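Local atomic coordinates of condensin complex subunit 3 (Schizosaccharomyces pombe, PDB entry 5OQR), a protein that serves as a regulatory subunit of the condensin complex, which is required to convert interphase chromatin into condensed mitotic chromosomes. Residues K383-L388 / E407-L412. Sequence-based numbering, arbitrary orientation.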
loop_
_atom_site.group_PDB
_atom_site.type_symbol
_atom_site.label_atom_id
_atom_site.label_comp_id
_atom_site.label_asym_id
_atom_site.label_seq_id
_atom_site.Cartn_x
_atom_site.Cartn_y
_atom_site.Cartn_z
ATOM N N LYS A 383 -17.998 39.396 11.707
ATOM C CA LYS A 383 -17.419 39.164 13.025
ATOM C C LYS A 383 -16.163 38.310 12.922
ATOM O O LYS A 383 -15.096 38.686 13.421
ATOM C CB LYS A 383 -18.442 38.496 13.943
ATOM C CG LYS A 383 -18.000 38.436 15.396
ATOM C CD LYS A 383 -18.843 37.478 16.214
ATOM C CE LYS A 383 -18.278 37.323 17.618
ATOM N NZ LYS A 383 -19.076 36.388 18.456
ATOM N N LEU A 384 -16.274 37.149 12.272
ATOM C CA LEU A 384 -15.124 36.262 12.145
ATOM C C LEU A 384 -13.974 36.950 11.424
ATOM O O LEU A 384 -12.804 36.741 11.762
ATOM C CB LEU A 384 -15.537 34.986 11.412
ATOM C CG LEU A 384 -14.458 33.926 11.201
ATOM C CD1 LEU A 384 -13.798 33.531 12.513
ATOM C CD2 LEU A 384 -15.070 32.717 10.527
ATOM N N LEU A 385 -14.285 37.778 10.426
ATOM C CA LEU A 385 -13.241 38.518 9.729
ATOM C C LEU A 385 -12.508 39.451 10.684
ATOM O O LEU A 385 -11.275 39.531 10.672
ATOM C CB LEU A 385 -13.851 39.300 8.568
ATOM C CG LEU A 385 -12.880 40.130 7.731
ATOM C CD1 LEU A 385 -11.837 39.243 7.080
ATOM C CD2 LEU A 385 -13.638 40.919 6.683
ATOM N N LYS A 386 -13.258 40.170 11.521
ATOM C CA LYS A 386 -12.640 41.017 12.533
ATOM C C LYS A 386 -11.747 40.201 13.455
ATOM O O LYS A 386 -10.595 40.569 13.712
ATOM C CB LYS A 386 -13.720 41.732 13.341
ATOM C CG LYS A 386 -13.701 43.237 13.222
ATOM C CD LYS A 386 -14.814 43.829 14.058
ATOM C CE LYS A 386 -14.805 45.339 14.018
ATOM N NZ LYS A 386 -16.151 45.879 14.349
ATOM N N SER A 387 -12.270 39.090 13.974
ATOM C CA SER A 387 -11.486 38.244 14.868
ATOM C C SER A 387 -10.194 37.793 14.201
ATOM O O SER A 387 -9.111 37.894 14.787
ATOM C CB SER A 387 -12.321 37.040 15.305
ATOM O OG SER A 387 -11.597 36.216 16.199
ATOM N N LEU A 388 -10.288 37.292 12.968
ATOM C CA LEU A 388 -9.092 36.865 12.252
ATOM C C LEU A 388 -8.166 38.042 11.987
ATOM O O LEU A 388 -6.949 37.940 12.177
ATOM C CB LEU A 388 -9.485 36.185 10.941
ATOM C CG LEU A 388 -10.334 34.921 11.086
ATOM C CD1 LEU A 388 -10.870 34.483 9.737
ATOM C CD2 LEU A 388 -9.531 33.807 11.727
ATOM N N GLU A 407 -5.956 31.260 5.199
ATOM C CA GLU A 407 -6.832 30.586 4.248
ATOM C C GLU A 407 -8.295 30.901 4.534
ATOM O O GLU A 407 -9.074 31.160 3.611
ATOM C CB GLU A 407 -6.583 29.079 4.296
ATOM C CG GLU A 407 -7.465 28.263 3.373
ATOM C CD GLU A 407 -7.159 26.778 3.444
ATOM O OE1 GLU A 407 -6.159 26.405 4.096
ATOM O OE2 GLU A 407 -7.920 25.984 2.853
ATOM N N LEU A 408 -8.683 30.884 5.810
ATOM C CA LEU A 408 -10.047 31.241 6.181
ATOM C C LEU A 408 -10.322 32.718 5.934
ATOM O O LEU A 408 -11.445 33.089 5.579
ATOM C CB LEU A 408 -10.284 30.882 7.647
ATOM C CG LEU A 408 -11.648 31.184 8.264
ATOM C CD1 LEU A 408 -12.761 30.472 7.529
ATOM C CD2 LEU A 408 -11.632 30.786 9.729
ATOM N N LEU A 409 -9.314 33.571 6.110
ATOM C CA LEU A 409 -9.469 34.982 5.781
ATOM C C LEU A 409 -9.840 35.157 4.313
ATOM O O LEU A 409 -10.803 35.858 3.983
ATOM C CB LEU A 409 -8.175 35.727 6.106
ATOM C CG LEU A 409 -8.282 37.237 6.303
ATOM C CD1 LEU A 409 -8.852 37.553 7.674
ATOM C CD2 LEU A 409 -6.925 37.888 6.118
ATOM N N ARG A 410 -9.081 34.524 3.417
ATOM C CA ARG A 410 -9.395 34.574 1.990
ATOM C C ARG A 410 -10.840 34.179 1.725
ATOM O O ARG A 410 -11.533 34.822 0.930
ATOM C CB ARG A 410 -8.448 33.650 1.221
ATOM C CG ARG A 410 -8.799 33.450 -0.249
ATOM C CD ARG A 410 -8.668 34.740 -1.038
ATOM N NE ARG A 410 -9.089 34.571 -2.425
ATOM C CZ ARG A 410 -10.310 34.827 -2.883
ATOM N NH1 ARG A 410 -11.259 35.276 -2.073
ATOM N NH2 ARG A 410 -10.587 34.634 -4.166
ATOM N N LYS A 411 -11.306 33.113 2.372
ATOM C CA LYS A 411 -12.666 32.638 2.149
ATOM C C LYS A 411 -13.704 33.685 2.534
ATOM O O LYS A 411 -14.775 33.745 1.924
ATOM C CB LYS A 411 -12.884 31.352 2.940
ATOM C CG LYS A 411 -14.275 30.768 2.845
ATOM C CD LYS A 411 -14.448 29.679 3.884
ATOM C CE LYS A 411 -15.900 29.304 4.067
ATOM N NZ LYS A 411 -16.381 28.365 3.016
ATOM N N LEU A 412 -13.413 34.512 3.540
ATOM C CA LEU A 412 -14.384 35.506 3.987
ATOM C C LEU A 412 -14.356 36.755 3.119
ATOM O O LEU A 412 -15.402 37.367 2.875
ATOM C CB LEU A 412 -14.124 35.874 5.448
ATOM C CG LEU A 412 -14.172 34.710 6.436
ATOM C CD1 LEU A 412 -13.889 35.194 7.841
ATOM C CD2 LEU A 412 -15.509 34.011 6.381
#
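The CA atoms of Leu385 and Leu409, 6.5 Å apart, are the nearest pair across the helical segments 383-388 and 407-412, whose axes approach to 10.0 Å and run roughly antiparallel, their directions differing by 144°. The interface is entirely leucine, three from each helix, and buries 316 Å² in total. Leu412 reaches in with one methyl: CD1 lies 3.6 Å from Leu384 CG and equally near CD1 of Leu388, and it also approaches the backbone N of Leu385 to 3.7 Å. CG of Leu412 stands anti to its carbonyl carbon (chi1 -58°), and CD1 continues the extended chain, anti to CA (chi2 180°), which seats that single methyl among three leucines of the facing helix, Leu384, Leu385 and Leu388. Both segments belong to HEAT repeat 6, on helices 378-394 and 399-412, so the contact is the packing of two successive antiparallel helices within one repeat of the solenoid. Leu388 reciprocates from the first helix: its CD1 approaches CG of Leu408 at 3.7 Å, the two side chains crossing at about a right angle, while its CB rests against Leu409 CD1 at 3.6 Å. The same Leu409 methyl meets Leu385 CD1 at 3.5 Å, again between side chains set nearly perpendicular. On the other flank, the CD2 methyls of Leu384 and Leu408 meet at 4.0 Å. Neighbouring helices extend the apolar layer in both directions along the solenoid: Leu422 of helix 416-434 touches Leu385 and Leu409, whereas Leu367 and Leu371 of helix 356-372 pack on Leu408.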